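Local coordinates for Ycf54 protein (Thermosynechococcus elongatus, PDB 3HZE), which is of unproven function but belongs to the Ycf54 family, whose members are implicated in the cyclase step of chlorophyll biosynthesis, at residues A[12-17]-A[81-86]. Residues are numbered along the deposited sequence; the frame is centred on the assembly and turned at random.
Sequences KFLTEE and LRLEYV
Phe13 pushes the far end of its ring into the bend where the chain leaves helix 73-83, touching Leu83, Tyr85 and Val86 in turn. The carbonyl oxygen of Tyr85 lies over one face, 3.9 Å above the ring plane and displaced toward the rim, whereas Leu83 O comes to the ring edge, 3.7 Å from Phe13 CZ. Carbon contacts fill in around these oxygens: Phe13 CE1 meets Val86 CG1 at 3.7 Å, Phe13 CE2 lies 4.0 Å from Tyr85 CB, and Leu83 CD2 also reaches CE1. With chi1 at 173°, Phe13 carries its ring on the side of CB remote from the backbone N, extended across to the bend. Tyr85 offers its CB and backbone while its own ring leads away, one face resting on Glu84 CG. Beside the phenylalanine, the CD2 methyls of Leu14 and Leu83 meet at 3.9 Å, their side chains crossing at about a right angle. With an alanine in place of Phe13, the ring would be gone and a gap would probably open beside Leu83 CD2 and Val86 CG1, with the carbonyl oxygen of Tyr85 losing the face it lies over.

Behind this first shell, Ser10 OG hydrogen-bonds to Phe13 N, and Lys12 O accepts bonds from both Thr15 N and Glu16 N. A salt bridge from Lys12 NZ to Glu16 OE1 spans one turn on the solvent side. In 81-86, Glu84 leaves the helix with positive phi and Tyr85 centres an inverse gamma turn, closed by a weak bond from Val86 N to Glu84 O. Leu14, Leu83 and Val86 continue inward onto strand 3-10. The contact thus packs the short helix following the first strand against the helix-to-strand connection entering 87-92, at one end of the antiparallel sheet of this alpha+beta fold.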
ATOM      1  N   LYS A  12       5.081   8.603   8.545  1.00 15.11           N
ATOM      2  CA  LYS A  12       6.088   9.654   8.670  1.00 16.77           C
ATOM      3  C   LYS A  12       6.934   9.699   7.392  1.00 14.36           C
ATOM      4  O   LYS A  12       7.124  10.762   6.797  1.00 14.30           O
ATOM      5  CB  LYS A  12       6.983   9.382   9.886  1.00 17.10           C
ATOM      6  CG  LYS A  12       8.010  10.474  10.160  1.00 23.49           C
ATOM      7  CD  LYS A  12       8.971  10.047  11.268  1.00 26.62           C
ATOM      8  CE  LYS A  12      10.045  11.098  11.524  1.00 29.39           C
ATOM      9  NZ  LYS A  12       9.469  12.347  12.092  1.00 30.21           N
ATOM     10  N   PHE A  13       7.431   8.544   6.963  1.00 12.42           N
ATOM     11  CA  PHE A  13       8.240   8.487   5.748  1.00 12.99           C
ATOM     12  C   PHE A  13       7.432   8.899   4.513  1.00 12.47           C
ATOM     13  O   PHE A  13       7.938   9.600   3.637  1.00 13.27           O
ATOM     14  CB  PHE A  13       8.808   7.077   5.554  1.00 12.77           C
ATOM     15  CG  PHE A  13       9.523   6.882   4.239  1.00 12.98           C
ATOM     16  CD1 PHE A  13       8.887   6.250   3.177  1.00 12.55           C
ATOM     17  CD2 PHE A  13      10.829   7.332   4.064  1.00 13.89           C
ATOM     18  CE1 PHE A  13       9.541   6.065   1.955  1.00 13.58           C
ATOM     19  CE2 PHE A  13      11.493   7.156   2.849  1.00 13.81           C
ATOM     20  CZ  PHE A  13      10.848   6.519   1.793  1.00 11.08           C
ATOM     21  N   LEU A  14       6.179   8.466   4.456  1.00 13.35           N
ATOM     22  CA  LEU A  14       5.293   8.769   3.330  1.00 15.20           C
ATOM     23  C   LEU A  14       4.692  10.181   3.353  1.00 16.81           C
ATOM     24  O   LEU A  14       3.845  10.510   2.517  1.00 18.80           O
ATOM     25  CB  LEU A  14       4.156   7.738   3.269  1.00 14.46           C
ATOM     26  CG  LEU A  14       4.578   6.298   2.964  1.00 14.86           C
ATOM     27  CD1 LEU A  14       3.383   5.356   3.081  1.00 15.20           C
ATOM     28  CD2 LEU A  14       5.174   6.240   1.565  1.00 14.77           C
ATOM     29  N   THR A  15       5.107  11.006   4.309  1.00 16.01           N
ATOM     30  CA  THR A  15       4.606  12.371   4.379  1.00 16.03           C
ATOM     31  C   THR A  15       5.762  13.379   4.459  1.00 17.46           C
ATOM     32  O   THR A  15       5.660  14.482   3.922  1.00 17.59           O
ATOM     33  CB  THR A  15       3.651  12.583   5.594  1.00 17.82           C
ATOM     34  OG1 THR A  15       4.324  12.238   6.808  1.00 17.95           O
ATOM     35  CG2 THR A  15       2.403  11.710   5.461  1.00 20.34           C
ATOM     36  N   GLU A  16       6.871  12.999   5.094  1.00 16.08           N
ATOM     37  CA  GLU A  16       8.005  13.915   5.227  1.00 15.93           C
ATOM     38  C   GLU A  16       9.154  13.663   4.265  1.00 14.29           C
ATOM     39  O   GLU A  16      10.079  14.475   4.179  1.00 14.13           O
ATOM     40  CB  GLU A  16       8.544  13.896   6.668  1.00 17.78           C
ATOM     41  CG  GLU A  16       7.465  14.082   7.721  1.00 21.28           C
ATOM     42  CD  GLU A  16       8.024  14.346   9.109  1.00 24.31           C
ATOM     43  OE1 GLU A  16       9.135  13.868   9.417  1.00 21.07           O
ATOM     44  OE2 GLU A  16       7.335  15.029   9.899  1.00 27.51           O
ATOM     45  N   GLU A  17       9.113  12.545   3.548  1.00 13.04           N
ATOM     46  CA  GLU A  17      10.178  12.225   2.606  1.00 14.55           C
ATOM     47  C   GLU A  17       9.705  11.846   1.208  1.00 13.06           C
ATOM     48  O   GLU A  17      10.235  12.347   0.218  1.00 14.05           O
ATOM     49  CB  GLU A  17      11.057  11.088   3.142  1.00 12.34           C
ATOM     50  CG  GLU A  17      11.944  11.475   4.318  1.00 16.75           C
ATOM     51  CD  GLU A  17      12.900  10.361   4.706  1.00 19.80           C
ATOM     52  OE1 GLU A  17      12.853   9.907   5.868  1.00 24.48           O
ATOM     53  OE2 GLU A  17      13.697   9.934   3.847  1.00 19.43           O
ATOM     54  N   LEU A  81      11.449   0.519  -6.100  1.00 14.67           N
ATOM     55  CA  LEU A  81      12.631   1.069  -6.767  1.00 14.94           C
ATOM     56  C   LEU A  81      12.749   2.565  -6.484  1.00 14.43           C
ATOM     57  O   LEU A  81      13.827   3.071  -6.182  1.00 12.23           O
ATOM     58  CB  LEU A  81      12.546   0.877  -8.284  1.00 17.71           C
ATOM     59  CG  LEU A  81      12.980  -0.435  -8.938  1.00 22.88           C
ATOM     60  CD1 LEU A  81      12.814  -0.306 -10.458  1.00 21.28           C
ATOM     61  CD2 LEU A  81      14.439  -0.736  -8.584  1.00 23.28           C
ATOM     62  N   ARG A  82      11.626   3.268  -6.593  1.00 12.63           N
ATOM     63  CA  ARG A  82      11.598   4.706  -6.358  1.00 13.87           C
ATOM     64  C   ARG A  82      11.803   5.131  -4.897  1.00 15.54           C
ATOM     65  O   ARG A  82      12.605   6.023  -4.623  1.00 13.39           O
ATOM     66  CB  ARG A  82      10.270   5.293  -6.868  1.00 14.09           C
ATOM     67  CG  ARG A  82      10.098   5.302  -8.393  1.00 14.08           C
ATOM     68  CD  ARG A  82      10.821   6.491  -9.025  1.00 13.76           C
ATOM     69  NE  ARG A  82      10.531   7.710  -8.278  1.00 16.00           N
ATOM     70  CZ  ARG A  82      11.456   8.526  -7.788  1.00 17.60           C
ATOM     71  NH1 ARG A  82      12.742   8.262  -7.984  1.00 18.25           N
ATOM     72  NH2 ARG A  82      11.096   9.581  -7.063  1.00 16.59           N
ATOM     73  N   LEU A  83      11.087   4.497  -3.967  1.00 15.10           N
ATOM     74  CA  LEU A  83      11.165   4.862  -2.545  1.00 16.61           C
ATOM     75  C   LEU A  83      12.297   4.230  -1.739  1.00 16.87           C
ATOM     76  O   LEU A  83      12.828   4.851  -0.813  1.00 15.81           O
ATOM     77  CB  LEU A  83       9.827   4.559  -1.856  1.00 17.63           C
ATOM     78  CG  LEU A  83       8.680   5.559  -2.025  1.00 19.79           C
ATOM     79  CD1 LEU A  83       8.438   5.838  -3.491  1.00 20.81           C
ATOM     80  CD2 LEU A  83       7.418   5.002  -1.372  1.00 21.94           C
ATOM     81  N   GLU A  84      12.636   2.990  -2.079  1.00 16.24           N
ATOM     82  CA  GLU A  84      13.706   2.234  -1.436  1.00 16.92           C
ATOM     83  C   GLU A  84      13.497   1.839   0.027  1.00 16.56           C
ATOM     84  O   GLU A  84      13.492   0.658   0.362  1.00 17.70           O
ATOM     85  CB  GLU A  84      15.048   2.982  -1.569  1.00 20.24           C
ATOM     86  CG  GLU A  84      16.221   2.242  -0.925  1.00 22.82           C
ATOM     87  CD  GLU A  84      17.579   2.876  -1.210  1.00 25.83           C
ATOM     88  OE1 GLU A  84      18.580   2.377  -0.656  1.00 27.55           O
ATOM     89  OE2 GLU A  84      17.651   3.861  -1.980  1.00 26.71           O
ATOM     90  N   TYR A  85      13.326   2.819   0.903  1.00 17.05           N
ATOM     91  CA  TYR A  85      13.163   2.544   2.334  1.00 16.93           C
ATOM     92  C   TYR A  85      11.750   2.149   2.746  1.00 15.98           C
ATOM     93  O   TYR A  85      11.122   2.803   3.583  1.00 14.44           O
ATOM     94  CB  TYR A  85      13.613   3.765   3.132  1.00 21.02           C
ATOM     95  CG  TYR A  85      15.076   4.064   2.954  1.00 24.06           C
ATOM     96  CD1 TYR A  85      16.039   3.316   3.623  1.00 26.39           C
ATOM     97  CD2 TYR A  85      15.503   5.070   2.097  1.00 26.54           C
ATOM     98  CE1 TYR A  85      17.398   3.561   3.445  1.00 28.36           C
ATOM     99  CE2 TYR A  85      16.866   5.327   1.907  1.00 27.19           C
ATOM    100  CZ  TYR A  85      17.804   4.567   2.585  1.00 28.26           C
ATOM    101  OH  TYR A  85      19.150   4.801   2.410  1.00 30.45           O
ATOM    102  N   VAL A  86      11.265   1.064   2.158  1.00 14.28           N
ATOM    103  CA  VAL A  86       9.931   0.549   2.446  1.00 15.19           C
ATOM    104  C   VAL A  86      10.004  -0.966   2.421  1.00 15.76           C
ATOM    105  O   VAL A  86      10.964  -1.538   1.900  1.00 16.63           O
ATOM    106  CB  VAL A  86       8.909   0.974   1.365  1.00 14.89           C
ATOM    107  CG1 VAL A  86       8.746   2.484   1.353  1.00 16.05           C
ATOM    108  CG2 VAL A  86       9.376   0.475   0.003  1.00 16.39           C
TER